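Local structure of dermonecrotic toxin (Pasteurella multocida, 2EBF) at residues M357-N360 / E361-K365; V500-S504 / S505-S509; G519-Y523 / L524-A528. The protein acts as a dermonecrotic, mitogenic toxin that induces bone resorption and is associated with severe progressive atrophic rhinitis in pigs. One frame throughout, in Å; residues are numbered along the deposited sequence.

Contact 1: M357-N360 / E361-K365; sequences MSIN and ERIEK
Ser358 and Glu361 bond to each other reciprocally at the start of helix 359-370. Glu361 N donates to Ser358 OG at 3.0 Å. In return Ser358 N donates to Glu361 OE2 at 2.9 Å, nearly straight at 162° and from above the carboxylate plane. Ser358 OG sits between its own backbone N and carbonyl carbon (chi1 69°), within reach of Glu361 N.

A second polar group is built on Arg362. Arg362 NE and NH2 both grip Met357 O, at 3.0 and 2.8 Å, with the oxygen at the edge of the guanidinium and near its plane. NE also makes a weak bond to Ser358 O. A bend at chi3 (-95°) brings the guanidinium back to the carbonyls before the helix. Ile359 CG1 lies over one face of it, and Phe354 makes a cation-pi contact with Arg362.

Apolar contacts complete the turn. Met357 CB rests on Arg362 CG, and Met357 SD meets Lys365 CD at 3.7 Å, the two side chains crossing at about a right angle. Ile359 CG2 touches Ile363 CD1 at 3.9 Å. The arrangement is a capping box, with Ser358 as the N-cap, supplemented by an arginine that reaches back over the helix start.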
ATOM      1  N   MET A 357       9.096  26.293  31.232  1.00 37.24           N
ATOM      2  CA  MET A 357       8.847  25.358  32.319  1.00 36.94           C
ATOM      3  C   MET A 357      10.162  24.815  32.859  1.00 35.71           C
ATOM      4  O   MET A 357      11.134  24.677  32.113  1.00 36.02           O
ATOM      5  CB  MET A 357       7.991  24.185  31.831  1.00 36.77           C
ATOM      6  CG  MET A 357       6.515  24.508  31.675  1.00 37.59           C
ATOM      7  SD  MET A 357       5.562  23.135  31.006  1.00 38.92           S
ATOM      8  CE  MET A 357       6.059  23.181  29.296  1.00 37.16           C
ATOM      9  N   SER A 358      10.188  24.492  34.149  1.00 34.60           N
ATOM     10  CA  SER A 358      11.305  23.742  34.709  1.00 33.47           C
ATOM     11  C   SER A 358      11.348  22.363  34.060  1.00 32.72           C
ATOM     12  O   SER A 358      10.386  21.948  33.402  1.00 32.54           O
ATOM     13  CB  SER A 358      11.160  23.597  36.221  1.00 33.40           C
ATOM     14  OG  SER A 358      10.081  22.744  36.537  1.00 33.52           O
ATOM     15  N   ILE A 359      12.460  21.656  34.239  1.00 31.94           N
ATOM     16  CA  ILE A 359      12.581  20.292  33.725  1.00 31.21           C
ATOM     17  C   ILE A 359      11.446  19.443  34.299  1.00 30.69           C
ATOM     18  O   ILE A 359      10.748  18.758  33.554  1.00 30.28           O
ATOM     19  CB  ILE A 359      13.992  19.688  34.014  1.00 31.45           C
ATOM     20  CG1 ILE A 359      15.017  20.287  33.043  1.00 31.82           C
ATOM     21  CG2 ILE A 359      13.987  18.161  33.913  1.00 30.76           C
ATOM     22  CD1 ILE A 359      16.419  20.348  33.595  1.00 32.64           C
ATOM     23  N   ASN A 360      11.230  19.539  35.612  1.00 29.97           N
ATOM     24  CA  ASN A 360      10.193  18.741  36.267  1.00 29.63           C
ATOM     25  C   ASN A 360       8.766  19.074  35.846  1.00 29.77           C
ATOM     26  O   ASN A 360       7.923  18.184  35.765  1.00 29.72           O
ATOM     27  CB  ASN A 360      10.367  18.757  37.792  1.00 29.20           C
ATOM     28  CG  ASN A 360      11.631  18.032  38.223  1.00 28.28           C
ATOM     29  OD1 ASN A 360      12.244  17.326  37.416  1.00 26.54           O
ATOM     30  ND2 ASN A 360      12.040  18.214  39.475  1.00 27.00           N
ATOM     31  N   GLU A 361       8.504  20.347  35.558  1.00 30.21           N
ATOM     32  CA  GLU A 361       7.195  20.779  35.053  1.00 30.29           C
ATOM     33  C   GLU A 361       6.963  20.218  33.650  1.00 30.14           C
ATOM     34  O   GLU A 361       5.855  19.778  33.313  1.00 30.10           O
ATOM     35  CB  GLU A 361       7.114  22.301  35.037  1.00 30.49           C
ATOM     36  CG  GLU A 361       6.868  22.894  36.410  1.00 32.54           C
ATOM     37  CD  GLU A 361       7.052  24.404  36.459  1.00 34.73           C
ATOM     38  OE1 GLU A 361       6.631  25.003  37.473  1.00 36.13           O
ATOM     39  OE2 GLU A 361       7.623  24.989  35.509  1.00 36.06           O
ATOM     40  N   ARG A 362       8.021  20.231  32.842  1.00 29.80           N
ATOM     41  CA  ARG A 362       7.992  19.608  31.520  1.00 29.83           C
ATOM     42  C   ARG A 362       7.685  18.115  31.579  1.00 29.76           C
ATOM     43  O   ARG A 362       6.865  17.621  30.811  1.00 30.22           O
ATOM     44  CB  ARG A 362       9.297  19.854  30.780  1.00 30.21           C
ATOM     45  CG  ARG A 362       9.312  21.179  30.033  1.00 30.98           C
ATOM     46  CD  ARG A 362      10.670  21.478  29.469  1.00 33.05           C
ATOM     47  NE  ARG A 362      11.452  22.324  30.357  1.00 34.10           N
ATOM     48  CZ  ARG A 362      12.772  22.466  30.289  1.00 35.40           C
ATOM     49  NH1 ARG A 362      13.474  21.808  29.381  1.00 36.72           N
ATOM     50  NH2 ARG A 362      13.396  23.256  31.150  1.00 35.54           N
ATOM     51  N   ILE A 363       8.336  17.399  32.491  1.00 29.37           N
ATOM     52  CA  ILE A 363       8.108  15.962  32.632  1.00 29.00           C
ATOM     53  C   ILE A 363       6.678  15.673  33.079  1.00 29.25           C
ATOM     54  O   ILE A 363       6.046  14.724  32.580  1.00 28.78           O
ATOM     55  CB  ILE A 363       9.104  15.308  33.620  1.00 28.87           C
ATOM     56  CG1 ILE A 363      10.546  15.490  33.120  1.00 28.86           C
ATOM     57  CG2 ILE A 363       8.743  13.831  33.839  1.00 28.90           C
ATOM     58  CD1 ILE A 363      11.633  15.090  34.138  1.00 28.68           C
ATOM     59  N   GLU A 364       6.184  16.485  34.017  1.00 29.63           N
ATOM     60  CA  GLU A 364       4.802  16.399  34.491  1.00 31.03           C
ATOM     61  C   GLU A 364       3.802  16.649  33.373  1.00 31.02           C
ATOM     62  O   GLU A 364       2.817  15.925  33.259  1.00 31.60           O
ATOM     63  CB  GLU A 364       4.549  17.379  35.639  1.00 31.36           C
ATOM     64  CG  GLU A 364       5.115  16.909  36.968  1.00 34.43           C
ATOM     65  CD  GLU A 364       5.301  18.034  37.985  1.00 38.88           C
ATOM     66  OE1 GLU A 364       4.792  19.158  37.763  1.00 40.88           O
ATOM     67  OE2 GLU A 364       5.967  17.788  39.014  1.00 40.60           O
ATOM     68  N   LYS A 365       4.062  17.670  32.559  1.00 31.07           N
ATOM     69  CA  LYS A 365       3.187  18.001  31.436  1.00 31.44           C
ATOM     70  C   LYS A 365       3.197  16.913  30.367  1.00 30.99           C
ATOM     71  O   LYS A 365       2.142  16.569  29.847  1.00 31.36           O
ATOM     72  CB  LYS A 365       3.535  19.364  30.834  1.00 31.78           C
ATOM     73  CG  LYS A 365       2.415  19.949  29.948  1.00 34.14           C
ATOM     74  CD  LYS A 365       2.441  21.467  29.978  1.00 38.54           C
ATOM     75  CE  LYS A 365       1.137  22.068  29.474  1.00 41.48           C
ATOM     76  NZ  LYS A 365       0.074  22.132  30.537  1.00 42.46           N
TER

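Contact 2: V500-S504 / S505-S509; sequences VFADS and SLLNS
Asp503 caps Ser505 at the start of helix 504-507, just after strand 498-502. Asp503 is the N-cap of this short helix. Its CG lies opposite its own backbone N (chi1 -171°), and this swings OD1 over the start of the helix. Ser505 uses two groups there. Ser505 OG donates to Asp503 OD1 at 2.6 Å, and Ser505 N donates to the same Asp503 OD1 at 3.1 Å. Both donors lie on the anti side of the carboxylate oxygen, but they come from opposite faces of its plane. With chi1 at 66°, the Ser505 hydroxyl stays on the side of the carboxylate.

Asp503 O points into the same turn. It accepts from Leu506 N at 2.9 Å, with the donor well above the carbonyl plane. It also accepts from Leu507 N at 3.3 Å, in the carbonyl plane.

The leucines turn to the protein interior. Leu507 CD2 meets Ala502 CB at 3.8 Å, while Leu507 CD1 lies 3.6 Å from Ala502 O. Leu506 CB approaches the same Ala502 CB at 4.2 Å. Beyond the turn Ala502 and Leu506 both touch Leu520, and Leu507 touches Ala528, at the start of strand 528-531.

The chemistry is divided. Hydrogen bonds fix the exposed Asp503 and Ser505, and hydrocarbon contacts fill the buried side. The carboxylate would probably also interact favourably with the helix start. Inside, Asn508 N has no partner in the model, although the Asn508 side-chain carboxamide is bonded through OD1 to Gln522 and through ND2 to Leu540 O.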
ATOM      1  N   VAL A 500       9.254   7.803  23.488  1.00 28.05           N
ATOM      2  CA  VAL A 500       9.789   7.182  22.274  1.00 28.31           C
ATOM      3  C   VAL A 500      11.116   7.819  21.900  1.00 28.28           C
ATOM      4  O   VAL A 500      11.268   9.040  21.985  1.00 28.43           O
ATOM      5  CB  VAL A 500       8.837   7.324  21.046  1.00 28.53           C
ATOM      6  CG1 VAL A 500       9.237   6.351  19.911  1.00 28.35           C
ATOM      7  CG2 VAL A 500       7.420   7.081  21.426  1.00 30.51           C
ATOM      8  N   PHE A 501      12.064   6.986  21.475  1.00 27.94           N
ATOM      9  CA  PHE A 501      13.330   7.457  20.929  1.00 28.41           C
ATOM     10  C   PHE A 501      13.411   7.085  19.460  1.00 28.49           C
ATOM     11  O   PHE A 501      13.287   5.912  19.102  1.00 28.41           O
ATOM     12  CB  PHE A 501      14.510   6.848  21.692  1.00 27.88           C
ATOM     13  CG  PHE A 501      14.600   7.302  23.116  1.00 27.67           C
ATOM     14  CD1 PHE A 501      15.335   8.444  23.447  1.00 26.92           C
ATOM     15  CD2 PHE A 501      13.943   6.599  24.128  1.00 26.70           C
ATOM     16  CE1 PHE A 501      15.420   8.877  24.758  1.00 27.16           C
ATOM     17  CE2 PHE A 501      14.025   7.018  25.457  1.00 27.18           C
ATOM     18  CZ  PHE A 501      14.758   8.160  25.778  1.00 27.62           C
ATOM     19  N   ALA A 502      13.635   8.085  18.615  1.00 29.43           N
ATOM     20  CA  ALA A 502      13.620   7.878  17.172  1.00 30.57           C
ATOM     21  C   ALA A 502      14.471   8.896  16.436  1.00 31.72           C
ATOM     22  O   ALA A 502      14.675  10.013  16.919  1.00 31.81           O
ATOM     23  CB  ALA A 502      12.181   7.917  16.646  1.00 30.08           C
ATOM     24  N   ASP A 503      14.959   8.490  15.266  1.00 33.05           N
ATOM     25  CA  ASP A 503      15.720   9.345  14.367  1.00 34.75           C
ATOM     26  C   ASP A 503      14.873  10.570  13.997  1.00 35.28           C
ATOM     27  O   ASP A 503      13.644  10.482  13.904  1.00 34.90           O
ATOM     28  CB  ASP A 503      16.120   8.511  13.136  1.00 35.49           C
ATOM     29  CG  ASP A 503      17.089   9.226  12.226  1.00 38.20           C
ATOM     30  OD1 ASP A 503      16.619   9.982  11.349  1.00 41.00           O
ATOM     31  OD2 ASP A 503      18.315   9.006  12.362  1.00 41.01           O
ATOM     32  N   SER A 504      15.509  11.729  13.823  1.00 36.05           N
ATOM     33  CA  SER A 504      14.745  12.955  13.529  1.00 36.67           C
ATOM     34  C   SER A 504      13.859  12.858  12.282  1.00 36.20           C
ATOM     35  O   SER A 504      12.764  13.425  12.245  1.00 37.23           O
ATOM     36  CB  SER A 504      15.670  14.170  13.457  1.00 37.22           C
ATOM     37  OG  SER A 504      16.045  14.562  14.776  1.00 39.63           O
ATOM     38  N   SER A 505      14.316  12.105  11.287  1.00 35.56           N
ATOM     39  CA  SER A 505      13.528  11.821  10.077  1.00 34.78           C
ATOM     40  C   SER A 505      12.207  11.069  10.334  1.00 33.84           C
ATOM     41  O   SER A 505      11.324  11.026   9.465  1.00 33.64           O
ATOM     42  CB  SER A 505      14.379  11.036   9.082  1.00 34.79           C
ATOM     43  OG  SER A 505      14.690   9.748   9.583  1.00 36.20           O
ATOM     44  N   LEU A 506      12.073  10.465  11.511  1.00 31.91           N
ATOM     45  CA  LEU A 506      10.848   9.738  11.842  1.00 30.47           C
ATOM     46  C   LEU A 506       9.925  10.590  12.705  1.00 30.11           C
ATOM     47  O   LEU A 506       8.706  10.445  12.653  1.00 30.03           O
ATOM     48  CB  LEU A 506      11.176   8.416  12.556  1.00 30.04           C
ATOM     49  CG  LEU A 506      12.145   7.455  11.846  1.00 29.71           C
ATOM     50  CD1 LEU A 506      12.452   6.257  12.734  1.00 28.39           C
ATOM     51  CD2 LEU A 506      11.597   6.993  10.475  1.00 29.97           C
ATOM     52  N   LEU A 507      10.530  11.480  13.485  1.00 29.68           N
ATOM     53  CA  LEU A 507       9.837  12.259  14.512  1.00 29.32           C
ATOM     54  C   LEU A 507       8.785  13.205  13.964  1.00 28.86           C
ATOM     55  O   LEU A 507       7.615  13.111  14.334  1.00 28.74           O
ATOM     56  CB  LEU A 507      10.857  13.064  15.326  1.00 29.42           C
ATOM     57  CG  LEU A 507      11.851  12.268  16.178  1.00 31.45           C
ATOM     58  CD1 LEU A 507      12.897  13.182  16.792  1.00 31.91           C
ATOM     59  CD2 LEU A 507      11.105  11.532  17.261  1.00 31.08           C
ATOM     60  N   ASN A 508       9.229  14.130  13.108  1.00 27.97           N
ATOM     61  CA  ASN A 508       8.381  15.157  12.500  1.00 27.88           C
ATOM     62  C   ASN A 508       8.113  14.876  11.022  1.00 27.62           C
ATOM     63  O   ASN A 508       8.440  13.791  10.527  1.00 27.83           O
ATOM     64  CB  ASN A 508       9.023  16.541  12.683  1.00 27.54           C
ATOM     65  CG  ASN A 508       8.893  17.055  14.116  1.00 27.31           C
ATOM     66  OD1 ASN A 508       7.801  17.045  14.699  1.00 27.86           O
ATOM     67  ND2 ASN A 508      10.006  17.504  14.687  1.00 28.74           N
ATOM     68  N   SER A 509       7.523  15.842  10.319  1.00 27.69           N
ATOM     69  CA  SER A 509       7.068  15.614   8.948  1.00 27.78           C
ATOM     70  C   SER A 509       8.216  15.444   7.977  1.00 27.53           C
ATOM     71  O   SER A 509       9.322  15.931   8.218  1.00 28.16           O
ATOM     72  CB  SER A 509       6.115  16.718   8.472  1.00 27.48           C
ATOM     73  OG  SER A 509       4.968  16.791   9.310  1.00 27.57           O
TER

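Contact 3: G519-Y523 / L524-A528; sequences GLVQY and LKIPA
Val521 is the packed centre of this turn, where helix 520-524 ends and the chain leads to strand 528-531. Val521 CG2 meets Ala528 CB at 3.6 Å and Ile526 CG1 at 3.7 Å. These two contacts close the inner side of the turn. The chi1 of Ile526 (60°) brings its CG1 branch against the valine. Trp341 covers Val521 from outside the turn and donates to Ile526 O.

Backbone bonds close the same region. Leu524 N donates to Leu520 O at 2.8 Å, and the Leu524 CB and CG press on that oxygen. Ile526 N donates to Val521 O at 3.0 Å, straight at 165° and in the carbonyl plane.

The other side is looser. Lys525 is exposed, and Lys525 CD lies 3.5 Å from Tyr523 O. Its N makes a weak bond to Gln522 O, and its NZ has a long, weak ion pair with Asp492.

Lys525 has a positive phi (63°), and the end of the helix is a Schellman motif. The chemistry implies a helix end closed mainly by its own backbone: Leu520 O and Val521 O receive backbone bonds, Gln522 O a weak one, while apolar groups seal the inner face.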
ATOM      1  N   GLY A 519       4.945  13.003  10.973  1.00 28.49           N
ATOM      2  CA  GLY A 519       5.894  12.233  11.757  1.00 29.01           C
ATOM      3  C   GLY A 519       5.201  11.445  12.848  1.00 28.52           C
ATOM      4  O   GLY A 519       3.985  11.576  13.044  1.00 29.43           O
ATOM      5  N   LEU A 520       5.968  10.646  13.579  1.00 28.33           N
ATOM      6  CA  LEU A 520       5.418   9.843  14.686  1.00 28.28           C
ATOM      7  C   LEU A 520       4.681  10.734  15.664  1.00 28.31           C
ATOM      8  O   LEU A 520       3.657  10.359  16.238  1.00 27.97           O
ATOM      9  CB  LEU A 520       6.543   9.158  15.462  1.00 28.69           C
ATOM     10  CG  LEU A 520       7.261   7.922  14.951  1.00 30.01           C
ATOM     11  CD1 LEU A 520       8.667   7.912  15.532  1.00 31.26           C
ATOM     12  CD2 LEU A 520       6.501   6.644  15.335  1.00 32.17           C
ATOM     13  N   VAL A 521       5.233  11.929  15.834  1.00 27.92           N
ATOM     14  CA  VAL A 521       4.846  12.862  16.864  1.00 28.23           C
ATOM     15  C   VAL A 521       3.495  13.495  16.513  1.00 28.65           C
ATOM     16  O   VAL A 521       2.626  13.659  17.379  1.00 28.29           O
ATOM     17  CB  VAL A 521       6.052  13.820  17.050  1.00 28.48           C
ATOM     18  CG1 VAL A 521       5.726  15.285  16.976  1.00 28.59           C
ATOM     19  CG2 VAL A 521       6.882  13.401  18.223  1.00 27.58           C
ATOM     20  N   GLN A 522       3.300  13.795  15.229  1.00 28.96           N
ATOM     21  CA  GLN A 522       1.989  14.252  14.751  1.00 29.09           C
ATOM     22  C   GLN A 522       0.928  13.171  14.884  1.00 29.42           C
ATOM     23  O   GLN A 522      -0.162  13.430  15.397  1.00 29.63           O
ATOM     24  CB  GLN A 522       2.075  14.760  13.315  1.00 28.84           C
ATOM     25  CG  GLN A 522       2.776  16.092  13.204  1.00 28.35           C
ATOM     26  CD  GLN A 522       4.275  15.984  13.371  1.00 27.29           C
ATOM     27  OE1 GLN A 522       4.900  15.059  12.855  1.00 28.09           O
ATOM     28  NE2 GLN A 522       4.866  16.948  14.072  1.00 26.22           N
ATOM     29  N   TYR A 523       1.233  11.962  14.421  1.00 29.79           N
ATOM     30  CA  TYR A 523       0.275  10.871  14.553  1.00 30.45           C
ATOM     31  C   TYR A 523      -0.043  10.542  16.002  1.00 30.82           C
ATOM     32  O   TYR A 523      -1.186  10.236  16.314  1.00 31.09           O
ATOM     33  CB  TYR A 523       0.741   9.620  13.818  1.00 30.92           C
ATOM     34  CG  TYR A 523       0.507   9.654  12.326  1.00 31.77           C
ATOM     35  CD1 TYR A 523      -0.779   9.494  11.790  1.00 32.26           C
ATOM     36  CD2 TYR A 523       1.571   9.816  11.447  1.00 31.50           C
ATOM     37  CE1 TYR A 523      -0.995   9.514  10.409  1.00 32.59           C
ATOM     38  CE2 TYR A 523       1.366   9.830  10.062  1.00 32.86           C
ATOM     39  CZ  TYR A 523       0.086   9.678   9.554  1.00 33.56           C
ATOM     40  OH  TYR A 523      -0.108   9.696   8.186  1.00 34.42           O
ATOM     41  N   LEU A 524       0.952  10.628  16.887  1.00 30.79           N
ATOM     42  CA  LEU A 524       0.755  10.253  18.296  1.00 31.48           C
ATOM     43  C   LEU A 524       0.286  11.414  19.181  1.00 31.76           C
ATOM     44  O   LEU A 524       0.017  11.226  20.372  1.00 31.85           O
ATOM     45  CB  LEU A 524       2.017   9.598  18.881  1.00 31.42           C
ATOM     46  CG  LEU A 524       2.453   8.241  18.299  1.00 33.15           C
ATOM     47  CD1 LEU A 524       3.782   7.792  18.921  1.00 33.66           C
ATOM     48  CD2 LEU A 524       1.369   7.149  18.501  1.00 31.64           C
ATOM     49  N   LYS A 525       0.180  12.606  18.595  1.00 31.81           N
ATOM     50  CA  LYS A 525      -0.323  13.789  19.305  1.00 31.95           C
ATOM     51  C   LYS A 525       0.596  14.187  20.475  1.00 30.90           C
ATOM     52  O   LYS A 525       0.122  14.550  21.554  1.00 30.94           O
ATOM     53  CB  LYS A 525      -1.760  13.580  19.814  1.00 32.87           C
ATOM     54  CG  LYS A 525      -2.788  13.071  18.783  1.00 36.08           C
ATOM     55  CD  LYS A 525      -3.105  11.579  18.927  1.00 41.71           C
ATOM     56  CE  LYS A 525      -3.849  11.265  20.217  1.00 45.16           C
ATOM     57  NZ  LYS A 525      -4.075   9.794  20.398  1.00 47.55           N
ATOM     58  N   ILE A 526       1.903  14.107  20.258  1.00 29.31           N
ATOM     59  CA  ILE A 526       2.894  14.434  21.295  1.00 28.45           C
ATOM     60  C   ILE A 526       3.939  15.392  20.723  1.00 28.01           C
ATOM     61  O   ILE A 526       3.974  15.589  19.518  1.00 28.04           O
ATOM     62  CB  ILE A 526       3.571  13.156  21.858  1.00 28.31           C
ATOM     63  CG1 ILE A 526       4.303  12.383  20.740  1.00 28.21           C
ATOM     64  CG2 ILE A 526       2.523  12.297  22.589  1.00 27.73           C
ATOM     65  CD1 ILE A 526       5.063  11.142  21.216  1.00 28.11           C
ATOM     66  N   PRO A 527       4.768  16.018  21.585  1.00 27.75           N
ATOM     67  CA  PRO A 527       5.874  16.820  21.050  1.00 27.67           C
ATOM     68  C   PRO A 527       7.153  16.013  20.790  1.00 27.47           C
ATOM     69  O   PRO A 527       7.441  15.054  21.520  1.00 27.35           O
ATOM     70  CB  PRO A 527       6.120  17.843  22.163  1.00 27.42           C
ATOM     71  CG  PRO A 527       5.756  17.093  23.452  1.00 27.70           C
ATOM     72  CD  PRO A 527       4.704  16.062  23.063  1.00 27.89           C
ATOM     73  N   ALA A 528       7.908  16.394  19.759  1.00 27.76           N
ATOM     74  CA  ALA A 528       9.280  15.891  19.585  1.00 28.16           C
ATOM     75  C   ALA A 528      10.289  16.809  20.258  1.00 28.53           C
ATOM     76  O   ALA A 528      10.156  18.041  20.221  1.00 28.42           O
ATOM     77  CB  ALA A 528       9.627  15.725  18.125  1.00 28.26           C
TER

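In the fold
All three contacts fall within the C2 domain of the toxin's C-terminal region. Contacts 2 and 3 are neighbours, with centres 9 Å apart. They touch through a probable hydrogen bond from Leu520 N to Leu506 O (2.9 Å) and another from Gln522 NE2 to Asn508 OD1 (3.0 Å). Both are tied to the mixed sheet: contact 2 follows strand 498-502, and contact 3 packs on it and leads into strand 528-531. Contact 1 stands apart, 21 Å from contact 2 and 18 Å from contact 3 between centres. Its Arg362 and Ile363 touch Trp537 on edge strand 537-539 of that sheet. None includes a residue of the glycan or phosphonate pockets; the phosphonate-binding residues lie in the C3 domain.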